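Local coordinates for tungsten-containing formylmethanofuran dehydrogenase 2 subunit C (Methanothermobacter wolfeii, PDB 5T5I), which probably forms, as subunit C, part of the tungsten-dependent formylmethanofuran dehydrogenase complex, which interconverts carbon dioxide plus methanofuran and formylmethanofuran in methanogenesis, at residues 204-218 / 254-268. Numbering follows the deposited sequence.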
# COMPACT_ATOMS: atom_id res chain seq x y z
N MET C 204 -32.90 6.65 -5.24
CA MET C 204 -34.12 6.23 -5.92
C MET C 204 -35.04 5.49 -4.93
O MET C 204 -34.56 4.80 -4.02
CB MET C 204 -33.81 5.35 -7.17
CG MET C 204 -33.41 3.92 -6.84
SD MET C 204 -32.89 2.88 -8.25
CE MET C 204 -34.19 3.16 -9.41
N ALA C 205 -36.36 5.66 -5.10
CA ALA C 205 -37.39 4.98 -4.30
C ALA C 205 -38.15 3.90 -5.10
O ALA C 205 -38.77 3.02 -4.52
CB ALA C 205 -38.38 6.03 -3.78
N GLY C 206 -38.07 3.96 -6.43
CA GLY C 206 -38.76 3.04 -7.33
C GLY C 206 -38.34 3.27 -8.77
O GLY C 206 -37.48 4.12 -9.04
N GLY C 207 -38.94 2.52 -9.67
CA GLY C 207 -38.59 2.56 -11.09
C GLY C 207 -37.44 1.62 -11.40
O GLY C 207 -36.92 0.94 -10.50
N THR C 208 -37.03 1.60 -12.66
CA THR C 208 -35.96 0.72 -13.14
C THR C 208 -34.91 1.48 -13.97
O THR C 208 -35.26 2.26 -14.84
CB THR C 208 -36.54 -0.44 -13.98
OG1 THR C 208 -37.60 -1.07 -13.28
CG2 THR C 208 -35.50 -1.49 -14.32
N ILE C 209 -33.63 1.17 -13.73
CA ILE C 209 -32.51 1.71 -14.49
C ILE C 209 -31.76 0.51 -15.10
O ILE C 209 -31.40 -0.42 -14.36
CB ILE C 209 -31.55 2.57 -13.61
CG1 ILE C 209 -32.32 3.76 -12.98
CG2 ILE C 209 -30.36 3.06 -14.46
CD1 ILE C 209 -31.57 4.48 -11.91
N VAL C 210 -31.50 0.53 -16.41
CA VAL C 210 -30.74 -0.53 -17.10
C VAL C 210 -29.47 0.10 -17.68
O VAL C 210 -29.57 1.06 -18.45
CB VAL C 210 -31.53 -1.25 -18.22
CG1 VAL C 210 -30.67 -2.34 -18.89
CG2 VAL C 210 -32.83 -1.85 -17.68
N VAL C 211 -28.29 -0.43 -17.32
CA VAL C 211 -27.00 0.01 -17.86
C VAL C 211 -26.39 -1.15 -18.66
O VAL C 211 -26.06 -2.19 -18.08
CB VAL C 211 -26.04 0.52 -16.76
CG1 VAL C 211 -24.75 1.08 -17.38
CG2 VAL C 211 -26.72 1.58 -15.88
N LYS C 212 -26.26 -0.99 -19.99
CA LYS C 212 -25.69 -2.02 -20.87
C LYS C 212 -24.16 -1.93 -20.95
O LYS C 212 -23.50 -2.91 -21.27
CB LYS C 212 -26.27 -1.95 -22.28
CG LYS C 212 -27.78 -2.06 -22.34
CD LYS C 212 -28.22 -2.19 -23.80
CE LYS C 212 -29.70 -2.37 -23.98
NZ LYS C 212 -30.08 -2.44 -25.42
N GLY C 213 -23.61 -0.74 -20.69
CA GLY C 213 -22.17 -0.53 -20.66
C GLY C 213 -21.63 -0.67 -19.25
O GLY C 213 -22.20 -1.38 -18.41
N MET C 214 -20.50 -0.00 -18.99
CA MET C 214 -19.81 -0.07 -17.71
C MET C 214 -20.22 1.06 -16.76
O MET C 214 -20.21 2.22 -17.16
CB MET C 214 -18.29 0.02 -17.95
CG MET C 214 -17.45 0.02 -16.69
SD MET C 214 -15.68 -0.06 -17.05
CE MET C 214 -15.06 -0.50 -15.47
N MET C 215 -20.48 0.72 -15.49
CA MET C 215 -20.68 1.71 -14.42
C MET C 215 -19.29 1.76 -13.75
O MET C 215 -18.85 0.75 -13.21
CB MET C 215 -21.74 1.27 -13.38
CG MET C 215 -23.13 1.16 -13.94
SD MET C 215 -24.40 1.13 -12.66
CE MET C 215 -23.90 -0.23 -11.71
N GLN C 216 -18.57 2.89 -13.84
CA GLN C 216 -17.23 2.96 -13.23
C GLN C 216 -17.29 2.78 -11.70
O GLN C 216 -16.42 2.11 -11.13
CB GLN C 216 -16.51 4.28 -13.55
CG GLN C 216 -16.15 4.49 -15.02
CD GLN C 216 -15.40 5.79 -15.24
OE1 GLN C 216 -14.59 6.23 -14.41
NE2 GLN C 216 -15.60 6.44 -16.38
N GLU C 217 -18.31 3.39 -11.05
CA GLU C 217 -18.54 3.35 -9.61
C GLU C 217 -20.03 3.18 -9.33
O GLU C 217 -20.85 3.62 -10.13
CB GLU C 217 -18.10 4.66 -8.96
CG GLU C 217 -16.64 5.00 -9.13
CD GLU C 217 -16.35 6.43 -8.70
OE1 GLU C 217 -16.53 6.73 -7.50
OE2 GLU C 217 -16.06 7.27 -9.58
N PHE C 218 -20.37 2.55 -8.20
CA PHE C 218 -21.76 2.35 -7.80
C PHE C 218 -21.93 2.75 -6.32
O PHE C 218 -21.11 3.51 -5.81
CB PHE C 218 -22.23 0.93 -8.17
CG PHE C 218 -23.72 0.64 -8.13
CD1 PHE C 218 -24.64 1.57 -8.62
CD2 PHE C 218 -24.20 -0.52 -7.55
CE1 PHE C 218 -26.01 1.31 -8.55
CE2 PHE C 218 -25.57 -0.77 -7.49
CZ PHE C 218 -26.47 0.13 -8.01
N ALA C 254 -37.47 1.79 0.01
CA ALA C 254 -36.99 1.84 -1.37
C ALA C 254 -37.21 0.50 -2.10
O ALA C 254 -36.95 -0.56 -1.54
CB ALA C 254 -35.50 2.19 -1.40
N LYS C 255 -37.73 0.57 -3.33
CA LYS C 255 -38.01 -0.59 -4.20
C LYS C 255 -37.44 -0.42 -5.61
O LYS C 255 -37.86 -1.14 -6.52
CB LYS C 255 -39.54 -0.81 -4.30
CG LYS C 255 -40.25 -1.09 -2.98
CD LYS C 255 -39.84 -2.43 -2.38
CE LYS C 255 -40.83 -2.88 -1.33
NZ LYS C 255 -40.37 -4.11 -0.64
N GLY C 256 -36.49 0.49 -5.81
CA GLY C 256 -35.90 0.69 -7.12
C GLY C 256 -35.01 -0.46 -7.55
O GLY C 256 -34.49 -1.18 -6.71
N ILE C 257 -34.88 -0.68 -8.87
CA ILE C 257 -34.06 -1.77 -9.42
C ILE C 257 -33.02 -1.19 -10.38
O ILE C 257 -33.37 -0.38 -11.25
CB ILE C 257 -34.93 -2.86 -10.13
CG1 ILE C 257 -35.88 -3.58 -9.14
CG2 ILE C 257 -34.08 -3.88 -10.87
CD1 ILE C 257 -35.20 -4.45 -8.04
N VAL C 258 -31.76 -1.62 -10.24
CA VAL C 258 -30.68 -1.28 -11.17
C VAL C 258 -30.19 -2.60 -11.79
O VAL C 258 -29.79 -3.51 -11.06
CB VAL C 258 -29.51 -0.50 -10.50
CG1 VAL C 258 -28.34 -0.32 -11.47
CG2 VAL C 258 -29.98 0.86 -10.00
N TYR C 259 -30.22 -2.69 -13.14
CA TYR C 259 -29.68 -3.83 -13.90
C TYR C 259 -28.37 -3.35 -14.55
O TYR C 259 -28.34 -2.28 -15.15
CB TYR C 259 -30.64 -4.31 -15.00
CG TYR C 259 -31.84 -5.07 -14.49
CD1 TYR C 259 -31.72 -6.38 -14.05
CD2 TYR C 259 -33.12 -4.52 -14.55
CE1 TYR C 259 -32.83 -7.11 -13.63
CE2 TYR C 259 -34.25 -5.26 -14.19
CZ TYR C 259 -34.10 -6.55 -13.71
OH TYR C 259 -35.21 -7.27 -13.34
N ALA C 260 -27.28 -4.11 -14.41
CA ALA C 260 -26.00 -3.75 -15.00
C ALA C 260 -25.42 -4.98 -15.73
O ALA C 260 -25.28 -6.05 -15.12
CB ALA C 260 -25.03 -3.26 -13.93
N ALA C 261 -25.11 -4.84 -17.04
CA ALA C 261 -24.58 -5.92 -17.90
C ALA C 261 -23.38 -6.63 -17.26
O ALA C 261 -22.43 -5.96 -16.83
CB ALA C 261 -24.18 -5.38 -19.26
N VAL C 262 -23.45 -7.97 -17.16
CA VAL C 262 -22.41 -8.74 -16.46
C VAL C 262 -21.00 -8.58 -17.05
O VAL C 262 -20.03 -8.54 -16.29
CB VAL C 262 -22.74 -10.25 -16.26
CG1 VAL C 262 -24.04 -10.45 -15.47
CG2 VAL C 262 -22.74 -11.02 -17.58
N GLY C 263 -20.90 -8.56 -18.38
CA GLY C 263 -19.64 -8.48 -19.11
C GLY C 263 -18.67 -7.38 -18.70
O GLY C 263 -17.46 -7.60 -18.70
N CYS C 264 -19.18 -6.19 -18.34
CA CYS C 264 -18.31 -5.07 -17.99
C CYS C 264 -18.54 -4.50 -16.58
O CYS C 264 -18.02 -3.43 -16.29
CB CYS C 264 -18.39 -3.99 -19.06
SG CYS C 264 -20.05 -3.77 -19.75
N ASN C 265 -19.26 -5.23 -15.69
CA ASN C 265 -19.53 -4.75 -14.32
C ASN C 265 -19.19 -5.76 -13.21
O ASN C 265 -19.73 -5.66 -12.11
CB ASN C 265 -20.99 -4.30 -14.22
CG ASN C 265 -21.23 -3.06 -15.04
OD1 ASN C 265 -20.72 -1.98 -14.73
ND2 ASN C 265 -21.95 -3.20 -16.14
N GLY C 266 -18.23 -6.64 -13.47
CA GLY C 266 -17.77 -7.61 -12.47
C GLY C 266 -17.23 -6.95 -11.21
O GLY C 266 -17.41 -7.47 -10.12
N HIS C 267 -16.61 -5.76 -11.36
CA HIS C 267 -16.07 -4.98 -10.24
C HIS C 267 -17.17 -4.36 -9.34
O HIS C 267 -16.87 -4.00 -8.20
CB HIS C 267 -15.13 -3.89 -10.77
CG HIS C 267 -15.83 -2.85 -11.58
ND1 HIS C 267 -16.35 -3.14 -12.83
CD2 HIS C 267 -16.14 -1.57 -11.26
CE1 HIS C 267 -16.95 -2.03 -13.23
NE2 HIS C 267 -16.84 -1.05 -12.33
N ILE C 268 -18.42 -4.21 -9.85
CA ILE C 268 -19.59 -3.65 -9.13
C ILE C 268 -20.28 -4.73 -8.28
O ILE C 268 -20.89 -4.38 -7.27
CB ILE C 268 -20.58 -3.00 -10.16
CG1 ILE C 268 -19.91 -1.85 -10.95
CG2 ILE C 268 -21.87 -2.51 -9.52
CD1 ILE C 268 -19.23 -0.76 -10.10
O HOH W 1 -38.76 -0.95 -9.15
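A parallel β-ladder pairs strand 208-211 with strand 256-261, T208 facing I257 and V211 facing A260; the strand axes run 4.8 Å apart at 9°. Its bonds alternate as parallel pairing requires: I209 N donates to I257 O, I209 O accepts from Y259 N (2.8 Å), and V211 repeats the pattern with Y259 O and A261 N. At the N-terminal end of the ladder, a water donates to G207 O and K255 O. A CB at G256 would clash with M204 CG as placed; the bare CA lets M204 SD and CE pack over it, SD also reaching V258 CG2 at 4.0 Å. On the face bearing T208, V210 and Y259, T208 CG2 lies at the edge of the tyrosine ring, 3.9 Å from CD2, while Y259 OH bonds to E228. The ladder belongs to the C-terminal end of a β-solenoid-like stack of parallel strands, where strand 256-261 returns after the 223-247 hairpins to lie against the last rung.

Beyond the strands, the N265 amide joins the two segments. Its ND2 donates to G213 O (2.9 Å) and to A261 O of its own segment, both acceptors near the amide plane, while OD1 takes M215 N on a lone pair at 2.8 Å and 176°. A leucine here would probably leave M215 N and G213 O without these mates and free the 213-215 turn to shift. H267 NE2 donates to M215 O at 2.8 Å, but bent (136°). On the opposite face from Y259, M215 CE sits over one face of the F218 ring, offset toward its rim, and touches I268 CG2 and A260 CB. The F218 side chain leaves the backbone toward 254-268, CD2 3.6 Å from I268 CG2 and CZ against V258 CG1, while F245 meets the ring edge-to-face.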